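Local coordinates for protein putative aminooxidase (Propionibacterium acnes, PDB 2BAC) that probably isomerises the double bonds of polyunsaturated fatty acids with the help of bound flavin-adenine dinucleotide, at residues 64-69 / 187-192; 84-89 / 198-203; 163-168 / 182-187. All blocks are in the same frame, centred on the assembly; numbering follows the deposited sequence.

Overall arrangement
All three contacts border the same bound trienoic acid, but at different places along it. Contact 3 is fully buried, whereas contacts 1 and 2 are partly buried. Contact 2 supplies an arginine to the carboxylate, contact 3 packs aromatic rings along the middle of the chain and its triene, and contact 1 closes round the methyl end. Contacts 1 and 3 share Phe187 and use the successive helices 178-184 and 187-195. Helix 187-195 leads on to strand 199-200 of contact 2, where Leu198 packs against Val64 of contact 1. A water bridge is the clear polar link of contact 1; contact 2 adds a threonine-to-carbonyl bond to its water bridge; contact 3 has a tyrosine-to-carbonyl bond.

Contact 1: 64-69 / 187-192; sequences VPSYDT and FVTMMS. With ODT ((11E,13E,15Z)-octadeca-11,13,15-trienoic acid), chain E.
A water is held between Ser66 and Ser192, 2.9 Å from Ser66 OG and 2.9 Å from Ser192 OG, and so ties the turn at 64-67, just before helix 68-77, to helix 187-195. Serine suits both positions, since a short hydroxyl leaves room for the water and can donate or accept a hydrogen bond. On Ser66 a chi1 of 59° sets OG between the backbone N and the carbonyl carbon, facing the helix. Next to this polar bridge lies an apolar patch. Val64 CG2 meets Thr189 CG2 at 3.9 Å, the two side chains crossing at about a right angle, while Val64 CG1 lies 4.1 Å from Ser192 CB. Val64 CG1 is also 3.8 Å from the fatty acid's terminal carbon C18. With CG2 anti to its backbone N, Thr189 sets its methyl against Val64, while its OG1 is hydrogen-bonded to Asp186 OD1 at the helix N-cap. The type I turn from Val64 to Tyr67 is closed by Tyr67 N to Val64 O at 2.9 Å. Val64 N lies over the centre of the Tyr67 ring, and at the far end of that ring Tyr67 OH is 3.1 Å from fatty acid C16 and hydrogen-bonded to FAD O2. The chemistry thus separates a wet, more exposed side from a buried one, where a valine methyl and a tyrosine tip border the methyl end of the fatty acid beside the flavin.

Contact 2: 84-89 / 198-203; sequences PKLRRE and LWTWAD. With ODT ((11E,13E,15Z)-octadeca-11,13,15-trienoic acid), chain E.
A chi1 of 61° turns Thr200 so that OG1 faces Pro84 while CG2 rests on Leu86, putting both branches to use. OG1 of Thr200, in the short strand 199-200 that pairs antiparallel with strand 62-63, donates to Pro84 O at 2.8 Å from above the carbonyl plane, 40° out of it; Thr200 CG2 lies 3.7 Å from Leu86 CG. Leu86 forks between protein and ligand. Its CD1 packs on Leu198 CB at 3.6 Å, the leucines crossing at about a right angle, and its CD2 is as close to fatty acid C2. A water accepts from Leu86 N at 2.7 Å and donates to Leu198 O. Arg88, which opens strand 88-91 of the mixed sheet, bends at chi3 and directs NE to fatty acid O1, a 2.7 Å bond with an N-H...O angle of 160°, the oxygen lying in the guanidinium plane. Leu198 CD1 comes to the edge of that group, the backbone O of Phe193 accepts from NH2, and the Phe193 ring makes a cation-pi contact with the guanidinium. Tyr297 OH also hydrogen-bonds the fatty acid. The held guanidinium would probably favour the ionised carboxylate, while Leu86, through CB and CD2, suits the start of its hydrocarbon chain.

Contact 3: 163-168 / 182-187; sequences NPFTAF and LKYLDF. With ODT ((11E,13E,15Z)-octadeca-11,13,15-trienoic acid), chain E.
Tyr184 reaches from the last turn of helix 178-184 to the backbone of Pro164. Its CB directs the ring toward segment 163-168, with CG anti to the backbone N (chi1 160°), and from there the two sides of the ring meet different partners. On one side CD2 packs 3.8 Å from Phe165 CD1, which lies in the plane of the tyrosine ring, and CE2 continues past Pro164 O. On the other side CE1 is 3.3 Å from C16 of the fatty acid, which lies oblique to the ring. At the tip, OH donates to Pro164 O at 2.5 Å, a short bond lying in the carbonyl plane with a C=O...O angle of 152°. Tyrosine suits this place because its ring packs against apolar neighbours while its hydroxyl satisfies a buried carbonyl; OH also comes within 3.4 Å of Phe168 CD2. One ring face is covered by the next residue, Leu185, whose CG sits over the ring centre. Leu185 is the centre of an inverse gamma turn where helix 178-184 ends, and Asp186 then forms the N-cap of helix 187-195, so the two helices are joined by a very short link. The leucine points back at segment 163-168: CD2 meets Pro164 CG at 3.9 Å, and CD1 meets Phe165 CB at the same separation. Phe168 carries this packing on to the ligand. Pro164 CA lies over the centre of one face of its ring, and the fatty acid runs across the opposite face, with C8 offset toward the rim and C11 3.3 Å from Phe168 CD2. Phenylalanine suits a place between backbone and acyl chain because both faces of its ring are non-polar; the Phe168 side chain crosses Tyr184 at about a right angle.

Contact 1: 64-69 / 187-192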
loop_
_atom_site.group_PDB
_atom_site.type_symbol
_atom_site.label_atom_id
_atom_site.label_comp_id
_atom_site.label_asym_id
_atom_site.label_seq_id
_atom_site.Cartn_x
_atom_site.Cartn_y
_atom_site.Cartn_z
ATOM N N VAL A 64 -9.539 1.443 8.196
ATOM C CA VAL A 64 -10.976 1.762 8.302
ATOM C C VAL A 64 -11.712 0.542 8.877
ATOM O O VAL A 64 -11.184 -0.570 8.796
ATOM C CB VAL A 64 -11.571 2.174 6.908
ATOM C CG1 VAL A 64 -10.990 3.488 6.451
ATOM C CG2 VAL A 64 -11.304 1.120 5.851
ATOM N N PRO A 65 -12.933 0.732 9.441
ATOM C CA PRO A 65 -13.726 -0.377 10.002
ATOM C C PRO A 65 -13.963 -1.576 9.082
ATOM O O PRO A 65 -14.284 -2.660 9.563
ATOM C CB PRO A 65 -15.068 0.295 10.350
ATOM C CG PRO A 65 -14.720 1.671 10.636
ATOM C CD PRO A 65 -13.655 2.009 9.607
ATOM N N SER A 66 -13.823 -1.396 7.775
ATOM C CA SER A 66 -14.058 -2.492 6.834
ATOM C C SER A 66 -12.774 -3.316 6.589
ATOM O O SER A 66 -12.747 -4.190 5.722
ATOM C CB SER A 66 -14.654 -1.964 5.516
ATOM O OG SER A 66 -13.797 -1.021 4.886
ATOM N N TYR A 67 -11.731 -3.036 7.365
ATOM C CA TYR A 67 -10.512 -3.859 7.398
ATOM C C TYR A 67 -10.708 -5.185 8.161
ATOM O O TYR A 67 -10.082 -5.406 9.217
ATOM C CB TYR A 67 -9.380 -3.063 8.069
ATOM C CG TYR A 67 -8.578 -2.165 7.169
ATOM C CD1 TYR A 67 -9.127 -1.581 6.028
ATOM C CD2 TYR A 67 -7.253 -1.873 7.483
ATOM C CE1 TYR A 67 -8.337 -0.753 5.202
ATOM C CE2 TYR A 67 -6.473 -1.050 6.674
ATOM C CZ TYR A 67 -7.008 -0.501 5.549
ATOM O OH TYR A 67 -6.194 0.308 4.774
ATOM N N ASP A 68 -11.548 -6.072 7.629
ATOM C CA ASP A 68 -11.941 -7.286 8.360
ATOM C C ASP A 68 -10.795 -8.255 8.606
ATOM O O ASP A 68 -10.736 -8.890 9.663
ATOM C CB ASP A 68 -13.086 -8.026 7.640
ATOM C CG ASP A 68 -14.370 -7.197 7.576
ATOM O OD1 ASP A 68 -14.805 -6.658 8.614
ATOM O OD2 ASP A 68 -14.936 -7.069 6.480
ATOM N N THR A 69 -9.897 -8.386 7.630
ATOM C CA THR A 69 -8.774 -9.318 7.753
ATOM C C THR A 69 -7.852 -8.844 8.858
ATOM O O THR A 69 -7.348 -9.635 9.630
ATOM C CB THR A 69 -7.984 -9.464 6.422
ATOM O OG1 THR A 69 -8.900 -9.693 5.340
ATOM C CG2 THR A 69 -6.986 -10.618 6.508
ATOM N N PHE A 187 -16.856 2.612 -2.187
ATOM C CA PHE A 187 -17.744 3.694 -1.720
ATOM C C PHE A 187 -17.737 3.752 -0.174
ATOM O O PHE A 187 -17.543 4.830 0.412
ATOM C CB PHE A 187 -19.162 3.529 -2.290
ATOM C CG PHE A 187 -19.957 4.816 -2.364
ATOM C CD1 PHE A 187 -19.712 5.741 -3.366
ATOM C CD2 PHE A 187 -20.952 5.096 -1.423
ATOM C CE1 PHE A 187 -20.438 6.929 -3.443
ATOM C CE2 PHE A 187 -21.684 6.278 -1.485
ATOM C CZ PHE A 187 -21.434 7.199 -2.501
ATOM N N VAL A 188 -17.890 2.587 0.465
ATOM C CA VAL A 188 -17.847 2.460 1.921
ATOM C C VAL A 188 -16.584 3.035 2.548
ATOM O O VAL A 188 -16.672 3.810 3.503
ATOM C CB VAL A 188 -17.998 0.984 2.373
ATOM C CG1 VAL A 188 -17.638 0.829 3.845
ATOM C CG2 VAL A 188 -19.435 0.525 2.163
ATOM N N THR A 189 -15.423 2.670 2.004
ATOM C CA THR A 189 -14.154 3.134 2.512
ATOM C C THR A 189 -14.002 4.639 2.327
ATOM O O THR A 189 -13.547 5.340 3.241
ATOM C CB THR A 189 -12.996 2.388 1.847
ATOM O OG1 THR A 189 -13.127 0.991 2.138
ATOM C CG2 THR A 189 -11.636 2.875 2.359
ATOM N N MET A 190 -14.389 5.126 1.151
ATOM C CA MET A 190 -14.382 6.551 0.863
ATOM C C MET A 190 -15.234 7.319 1.863
ATOM O O MET A 190 -14.826 8.375 2.346
ATOM C CB MET A 190 -14.882 6.801 -0.560
ATOM C CG MET A 190 -14.795 8.231 -1.034
ATOM S SD MET A 190 -13.124 8.776 -1.432
ATOM C CE MET A 190 -12.640 9.576 0.105
ATOM N N MET A 191 -16.413 6.794 2.178
ATOM C CA MET A 191 -17.304 7.454 3.141
ATOM C C MET A 191 -16.742 7.423 4.569
ATOM O O MET A 191 -16.909 8.396 5.332
ATOM C CB MET A 191 -18.713 6.856 3.083
ATOM C CG MET A 191 -19.443 7.078 1.724
ATOM S SD MET A 191 -19.606 8.818 1.180
ATOM C CE MET A 191 -18.272 9.033 0.010
ATOM N N SER A 192 -16.043 6.339 4.908
ATOM C CA SER A 192 -15.422 6.207 6.223
ATOM C C SER A 192 -14.338 7.233 6.397
ATOM O O SER A 192 -14.258 7.886 7.439
ATOM C CB SER A 192 -14.823 4.812 6.429
ATOM O OG SER A 192 -15.831 3.843 6.454
HETATM O O1 ODT E . -6.478 12.920 7.216
HETATM C C1 ODT E . -6.413 12.994 8.455
HETATM O O2 ODT E . -7.399 13.298 9.167
HETATM C C2 ODT E . -5.076 12.695 9.068
HETATM C C3 ODT E . -4.173 12.145 7.965
HETATM C C4 ODT E . -2.698 12.381 8.258
HETATM C C5 ODT E . -1.896 12.336 6.964
HETATM C C6 ODT E . -1.176 11.007 6.878
HETATM C C7 ODT E . -0.659 10.700 5.488
HETATM C C8 ODT E . -0.985 9.264 5.122
HETATM C C9 ODT E . 0.147 8.763 4.259
HETATM C C10 ODT E . -0.087 7.495 3.442
HETATM C C11 ODT E . -1.347 6.683 3.643
HETATM C C12 ODT E . -1.376 5.648 2.813
HETATM C C13 ODT E . -2.399 4.619 2.659
HETATM C C14 ODT E . -3.522 4.502 3.335
HETATM C C15 ODT E . -4.364 3.369 2.969
HETATM C C16 ODT E . -5.539 3.124 3.558
HETATM C C17 ODT E . -6.128 3.983 4.666
HETATM C C18 ODT E . -7.471 3.418 5.101
HETATM O O HOH W 1 -15.072 1.096 6.310
#

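Contact 2: 84-89 / 198-203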
loop_
_atom_site.group_PDB
_atom_site.type_symbol
_atom_site.label_atom_id
_atom_site.label_comp_id
_atom_site.label_asym_id
_atom_site.label_seq_id
_atom_site.Cartn_x
_atom_site.Cartn_y
_atom_site.Cartn_z
ATOM N N PRO A 84 -3.848 7.767 18.383
ATOM C CA PRO A 84 -4.412 9.117 18.423
ATOM C C PRO A 84 -5.366 9.429 17.260
ATOM O O PRO A 84 -5.230 8.895 16.149
ATOM C CB PRO A 84 -3.183 10.031 18.397
ATOM C CG PRO A 84 -1.990 9.141 18.177
ATOM C CD PRO A 84 -2.413 7.744 18.050
ATOM N N LYS A 85 -6.344 10.283 17.540
ATOM C CA LYS A 85 -7.376 10.619 16.570
ATOM C C LYS A 85 -6.797 11.382 15.372
ATOM O O LYS A 85 -5.962 12.258 15.544
ATOM C CB LYS A 85 -8.450 11.463 17.249
ATOM C CG LYS A 85 -9.777 11.510 16.492
ATOM C CD LYS A 85 -10.957 11.679 17.476
ATOM C CE LYS A 85 -12.289 11.196 16.879
ATOM N NZ LYS A 85 -13.123 10.520 17.940
ATOM N N LEU A 86 -7.236 11.022 14.169
ATOM C CA LEU A 86 -6.855 11.712 12.941
ATOM C C LEU A 86 -7.793 12.893 12.674
ATOM O O LEU A 86 -9.016 12.735 12.680
ATOM C CB LEU A 86 -6.903 10.741 11.758
ATOM C CG LEU A 86 -5.836 9.634 11.702
ATOM C CD1 LEU A 86 -6.188 8.645 10.612
ATOM C CD2 LEU A 86 -4.416 10.182 11.498
ATOM N N ARG A 87 -7.212 14.072 12.461
ATOM C CA ARG A 87 -7.954 15.278 12.111
ATOM C C ARG A 87 -7.175 16.052 11.054
ATOM O O ARG A 87 -5.953 16.099 11.106
ATOM C CB ARG A 87 -8.129 16.164 13.350
ATOM C CG ARG A 87 -9.249 15.773 14.267
ATOM C CD ARG A 87 -8.908 16.105 15.692
ATOM N NE ARG A 87 -10.046 16.525 16.521
ATOM C CZ ARG A 87 -11.140 15.801 16.789
ATOM N NH1 ARG A 87 -12.082 16.315 17.591
ATOM N NH2 ARG A 87 -11.318 14.585 16.263
ATOM N N ARG A 88 -7.876 16.704 10.136
ATOM C CA ARG A 88 -7.228 17.358 9.000
ATOM C C ARG A 88 -7.780 18.747 8.684
ATOM O O ARG A 88 -8.957 19.003 8.834
ATOM C CB ARG A 88 -7.386 16.497 7.732
ATOM C CG ARG A 88 -8.841 16.262 7.287
ATOM C CD ARG A 88 -8.907 15.363 6.073
ATOM N NE ARG A 88 -8.880 13.926 6.404
ATOM C CZ ARG A 88 -9.962 13.146 6.594
ATOM N NH1 ARG A 88 -11.214 13.617 6.479
ATOM N NH2 ARG A 88 -9.781 11.856 6.893
ATOM N N GLU A 89 -6.896 19.615 8.216
ATOM C CA GLU A 89 -7.269 20.816 7.500
ATOM C C GLU A 89 -6.689 20.779 6.075
ATOM O O GLU A 89 -5.868 19.917 5.745
ATOM C CB GLU A 89 -6.722 22.031 8.231
ATOM C CG GLU A 89 -5.172 22.168 8.174
ATOM C CD GLU A 89 -4.681 23.351 8.960
ATOM O OE1 GLU A 89 -5.550 24.084 9.502
ATOM O OE2 GLU A 89 -3.439 23.547 9.054
ATOM N N LEU A 198 -11.549 6.513 11.207
ATOM C CA LEU A 198 -10.244 5.951 10.859
ATOM C C LEU A 198 -9.502 5.361 12.082
ATOM O O LEU A 198 -9.387 6.008 13.122
ATOM C CB LEU A 198 -9.381 7.027 10.181
ATOM C CG LEU A 198 -9.955 7.599 8.868
ATOM C CD1 LEU A 198 -9.205 8.862 8.447
ATOM C CD2 LEU A 198 -9.951 6.560 7.729
ATOM N N TRP A 199 -9.003 4.137 11.919
ATOM C CA TRP A 199 -8.204 3.453 12.928
ATOM C C TRP A 199 -6.776 3.959 12.938
ATOM O O TRP A 199 -6.223 4.320 11.907
ATOM C CB TRP A 199 -8.118 1.948 12.637
ATOM C CG TRP A 199 -9.385 1.191 12.675
ATOM C CD1 TRP A 199 -10.602 1.644 13.057
ATOM C CD2 TRP A 199 -9.556 -0.192 12.338
ATOM N NE1 TRP A 199 -11.527 0.635 12.985
ATOM C CE2 TRP A 199 -10.915 -0.506 12.542
ATOM C CE3 TRP A 199 -8.687 -1.200 11.898
ATOM C CZ2 TRP A 199 -11.437 -1.783 12.309
ATOM C CZ3 TRP A 199 -9.204 -2.467 11.668
ATOM C CH2 TRP A 199 -10.570 -2.745 11.872
ATOM N N THR A 200 -6.189 3.959 14.123
ATOM C CA THR A 200 -4.764 4.139 14.312
ATOM C C THR A 200 -4.338 3.351 15.551
ATOM O O THR A 200 -5.171 2.898 16.339
ATOM C CB THR A 200 -4.373 5.616 14.518
ATOM O OG1 THR A 200 -5.011 6.123 15.695
ATOM C CG2 THR A 200 -4.751 6.462 13.313
ATOM N N TRP A 201 -3.033 3.208 15.725
ATOM C CA TRP A 201 -2.474 2.383 16.790
ATOM C C TRP A 201 -1.411 3.187 17.509
ATOM O O TRP A 201 -0.544 3.771 16.868
ATOM C CB TRP A 201 -1.874 1.108 16.194
ATOM C CG TRP A 201 -2.909 0.246 15.558
ATOM C CD1 TRP A 201 -3.595 -0.775 16.149
ATOM C CD2 TRP A 201 -3.426 0.358 14.234
ATOM N NE1 TRP A 201 -4.492 -1.311 15.273
ATOM C CE2 TRP A 201 -4.418 -0.633 14.089
ATOM C CE3 TRP A 201 -3.149 1.199 13.157
ATOM C CZ2 TRP A 201 -5.123 -0.819 12.912
ATOM C CZ3 TRP A 201 -3.855 1.016 11.973
ATOM C CH2 TRP A 201 -4.831 0.015 11.864
ATOM N N ALA A 202 -1.489 3.200 18.842
ATOM C CA ALA A 202 -0.549 3.945 19.700
ATOM C C ALA A 202 0.909 3.474 19.515
ATOM O O ALA A 202 1.862 4.285 19.508
ATOM C CB ALA A 202 -0.975 3.820 21.161
ATOM N N ASP A 203 1.067 2.166 19.342
ATOM C CA ASP A 203 2.383 1.541 19.273
ATOM C C ASP A 203 2.812 1.322 17.836
ATOM O O ASP A 203 3.785 0.643 17.580
ATOM C CB ASP A 203 2.381 0.214 20.045
ATOM C CG ASP A 203 2.295 0.423 21.532
ATOM O OD1 ASP A 203 2.892 1.403 22.023
ATOM O OD2 ASP A 203 1.626 -0.384 22.222
HETATM O O1 ODT E . -6.478 12.920 7.216
HETATM C C1 ODT E . -6.413 12.994 8.455
HETATM O O2 ODT E . -7.399 13.298 9.167
HETATM C C2 ODT E . -5.076 12.695 9.068
HETATM C C3 ODT E . -4.173 12.145 7.965
HETATM C C4 ODT E . -2.698 12.381 8.258
HETATM C C5 ODT E . -1.896 12.336 6.964
HETATM C C6 ODT E . -1.176 11.007 6.878
HETATM C C7 ODT E . -0.659 10.700 5.488
HETATM C C8 ODT E . -0.985 9.264 5.122
HETATM C C9 ODT E . 0.147 8.763 4.259
HETATM C C10 ODT E . -0.087 7.495 3.442
HETATM C C11 ODT E . -1.347 6.683 3.643
HETATM C C12 ODT E . -1.376 5.648 2.813
HETATM C C13 ODT E . -2.399 4.619 2.659
HETATM C C14 ODT E . -3.522 4.502 3.335
HETATM C C15 ODT E . -4.364 3.369 2.969
HETATM C C16 ODT E . -5.539 3.124 3.558
HETATM C C17 ODT E . -6.128 3.983 4.666
HETATM C C18 ODT E . -7.471 3.418 5.101
HETATM O O HOH W 2 -9.129 9.065 13.846
#

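Contact 3: 163-168 / 182-187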
loop_
_atom_site.group_PDB
_atom_site.type_symbol
_atom_site.label_atom_id
_atom_site.label_comp_id
_atom_site.label_asym_id
_atom_site.label_seq_id
_atom_site.Cartn_x
_atom_site.Cartn_y
_atom_site.Cartn_z
ATOM N N ASN A 163 -7.600 13.014 -2.303
ATOM C CA ASN A 163 -6.878 13.289 -1.050
ATOM C C ASN A 163 -6.306 12.027 -0.367
ATOM O O ASN A 163 -5.105 11.969 -0.103
ATOM C CB ASN A 163 -7.740 14.092 -0.077
ATOM C CG ASN A 163 -8.271 15.398 -0.687
ATOM O OD1 ASN A 163 -7.544 16.142 -1.353
ATOM N ND2 ASN A 163 -9.546 15.672 -0.446
ATOM N N PRO A 164 -7.146 10.989 -0.144
ATOM C CA PRO A 164 -6.589 9.737 0.354
ATOM C C PRO A 164 -6.029 8.796 -0.740
ATOM O O PRO A 164 -5.886 7.598 -0.482
ATOM C CB PRO A 164 -7.773 9.111 1.078
ATOM C CG PRO A 164 -8.957 9.549 0.317
ATOM C CD PRO A 164 -8.602 10.881 -0.332
ATOM N N PHE A 165 -5.715 9.330 -1.923
ATOM C CA PHE A 165 -5.118 8.536 -3.010
ATOM C C PHE A 165 -3.792 9.093 -3.508
ATOM O O PHE A 165 -2.769 8.446 -3.351
ATOM C CB PHE A 165 -6.056 8.351 -4.210
ATOM C CG PHE A 165 -5.585 7.291 -5.146
ATOM C CD1 PHE A 165 -5.870 5.954 -4.889
ATOM C CD2 PHE A 165 -4.764 7.602 -6.227
ATOM C CE1 PHE A 165 -5.377 4.939 -5.728
ATOM C CE2 PHE A 165 -4.272 6.591 -7.072
ATOM C CZ PHE A 165 -4.586 5.264 -6.828
ATOM N N THR A 166 -3.808 10.280 -4.109
ATOM C CA THR A 166 -2.574 10.870 -4.679
ATOM C C THR A 166 -1.627 11.301 -3.567
ATOM O O THR A 166 -0.461 10.926 -3.579
ATOM C CB THR A 166 -2.878 12.063 -5.615
ATOM O OG1 THR A 166 -3.705 11.616 -6.697
ATOM C CG2 THR A 166 -1.580 12.686 -6.176
ATOM N N ALA A 167 -2.148 12.081 -2.613
ATOM C CA ALA A 167 -1.408 12.514 -1.395
ATOM C C ALA A 167 -0.816 11.330 -0.595
ATOM O O ALA A 167 0.258 11.448 0.036
ATOM C CB ALA A 167 -2.318 13.351 -0.492
ATOM N N PHE A 168 -1.538 10.209 -0.633
ATOM C CA PHE A 168 -1.158 8.982 0.062
ATOM C C PHE A 168 -0.227 8.100 -0.797
ATOM O O PHE A 168 -0.032 6.916 -0.484
ATOM C CB PHE A 168 -2.425 8.174 0.450
ATOM C CG PHE A 168 -3.190 8.722 1.635
ATOM C CD1 PHE A 168 -3.049 10.052 2.060
ATOM C CD2 PHE A 168 -4.074 7.889 2.321
ATOM C CE1 PHE A 168 -3.771 10.540 3.153
ATOM C CE2 PHE A 168 -4.799 8.351 3.427
ATOM C CZ PHE A 168 -4.658 9.684 3.842
ATOM N N LEU A 182 -10.564 2.045 -6.906
ATOM C CA LEU A 182 -11.907 1.719 -6.415
ATOM C C LEU A 182 -11.974 0.415 -5.609
ATOM O O LEU A 182 -12.943 0.185 -4.886
ATOM C CB LEU A 182 -12.906 1.685 -7.579
ATOM C CG LEU A 182 -13.275 3.055 -8.188
ATOM C CD1 LEU A 182 -13.959 2.914 -9.560
ATOM C CD2 LEU A 182 -14.159 3.909 -7.230
ATOM N N LYS A 183 -10.941 -0.414 -5.719
ATOM C CA LYS A 183 -10.765 -1.569 -4.834
ATOM C C LYS A 183 -10.226 -1.139 -3.471
ATOM O O LYS A 183 -10.523 -1.751 -2.445
ATOM C CB LYS A 183 -9.820 -2.589 -5.470
ATOM C CG LYS A 183 -10.456 -3.327 -6.619
ATOM C CD LYS A 183 -9.577 -4.430 -7.186
ATOM C CE LYS A 183 -10.218 -5.026 -8.446
ATOM N NZ LYS A 183 -11.530 -5.648 -8.116
ATOM N N TYR A 184 -9.410 -0.088 -3.476
ATOM C CA TYR A 184 -9.009 0.598 -2.250
ATOM C C TYR A 184 -10.146 1.533 -1.797
ATOM O O TYR A 184 -10.876 1.222 -0.873
ATOM C CB TYR A 184 -7.691 1.335 -2.500
ATOM C CG TYR A 184 -7.320 2.464 -1.554
ATOM C CD1 TYR A 184 -7.550 2.377 -0.189
ATOM C CD2 TYR A 184 -6.685 3.600 -2.044
ATOM C CE1 TYR A 184 -7.185 3.402 0.669
ATOM C CE2 TYR A 184 -6.307 4.632 -1.201
ATOM C CZ TYR A 184 -6.564 4.533 0.163
ATOM O OH TYR A 184 -6.217 5.569 0.998
ATOM N N LEU A 185 -10.326 2.662 -2.451
ATOM C CA LEU A 185 -11.394 3.568 -2.048
ATOM C C LEU A 185 -12.709 3.138 -2.684
ATOM O O LEU A 185 -13.219 3.800 -3.596
ATOM C CB LEU A 185 -11.051 5.018 -2.410
ATOM C CG LEU A 185 -9.827 5.540 -1.654
ATOM C CD1 LEU A 185 -9.126 6.670 -2.410
ATOM C CD2 LEU A 185 -10.204 5.928 -0.217
ATOM N N ASP A 186 -13.252 2.015 -2.210
ATOM C CA ASP A 186 -14.624 1.639 -2.561
ATOM C C ASP A 186 -15.576 2.613 -1.839
ATOM O O ASP A 186 -15.143 3.385 -0.992
ATOM C CB ASP A 186 -14.915 0.157 -2.244
ATOM C CG ASP A 186 -14.706 -0.202 -0.778
ATOM O OD1 ASP A 186 -14.176 0.619 -0.018
ATOM O OD2 ASP A 186 -15.060 -1.318 -0.376
ATOM N N PHE A 187 -16.856 2.612 -2.187
ATOM C CA PHE A 187 -17.744 3.694 -1.720
ATOM C C PHE A 187 -17.737 3.752 -0.174
ATOM O O PHE A 187 -17.543 4.830 0.412
ATOM C CB PHE A 187 -19.162 3.529 -2.290
ATOM C CG PHE A 187 -19.957 4.816 -2.364
ATOM C CD1 PHE A 187 -19.712 5.741 -3.366
ATOM C CD2 PHE A 187 -20.952 5.096 -1.423
ATOM C CE1 PHE A 187 -20.438 6.929 -3.443
ATOM C CE2 PHE A 187 -21.684 6.278 -1.485
ATOM C CZ PHE A 187 -21.434 7.199 -2.501
HETATM O O1 ODT E . -6.478 12.920 7.216
HETATM C C1 ODT E . -6.413 12.994 8.455
HETATM O O2 ODT E . -7.399 13.298 9.167
HETATM C C2 ODT E . -5.076 12.695 9.068
HETATM C C3 ODT E . -4.173 12.145 7.965
HETATM C C4 ODT E . -2.698 12.381 8.258
HETATM C C5 ODT E . -1.896 12.336 6.964
HETATM C C6 ODT E . -1.176 11.007 6.878
HETATM C C7 ODT E . -0.659 10.700 5.488
HETATM C C8 ODT E . -0.985 9.264 5.122
HETATM C C9 ODT E . 0.147 8.763 4.259
HETATM C C10 ODT E . -0.087 7.495 3.442
HETATM C C11 ODT E . -1.347 6.683 3.643
HETATM C C12 ODT E . -1.376 5.648 2.813
HETATM C C13 ODT E . -2.399 4.619 2.659
HETATM C C14 ODT E . -3.522 4.502 3.335
HETATM C C15 ODT E . -4.364 3.369 2.969
HETATM C C16 ODT E . -5.539 3.124 3.558
HETATM C C17 ODT E . -6.128 3.983 4.666
HETATM C C18 ODT E . -7.471 3.418 5.101
#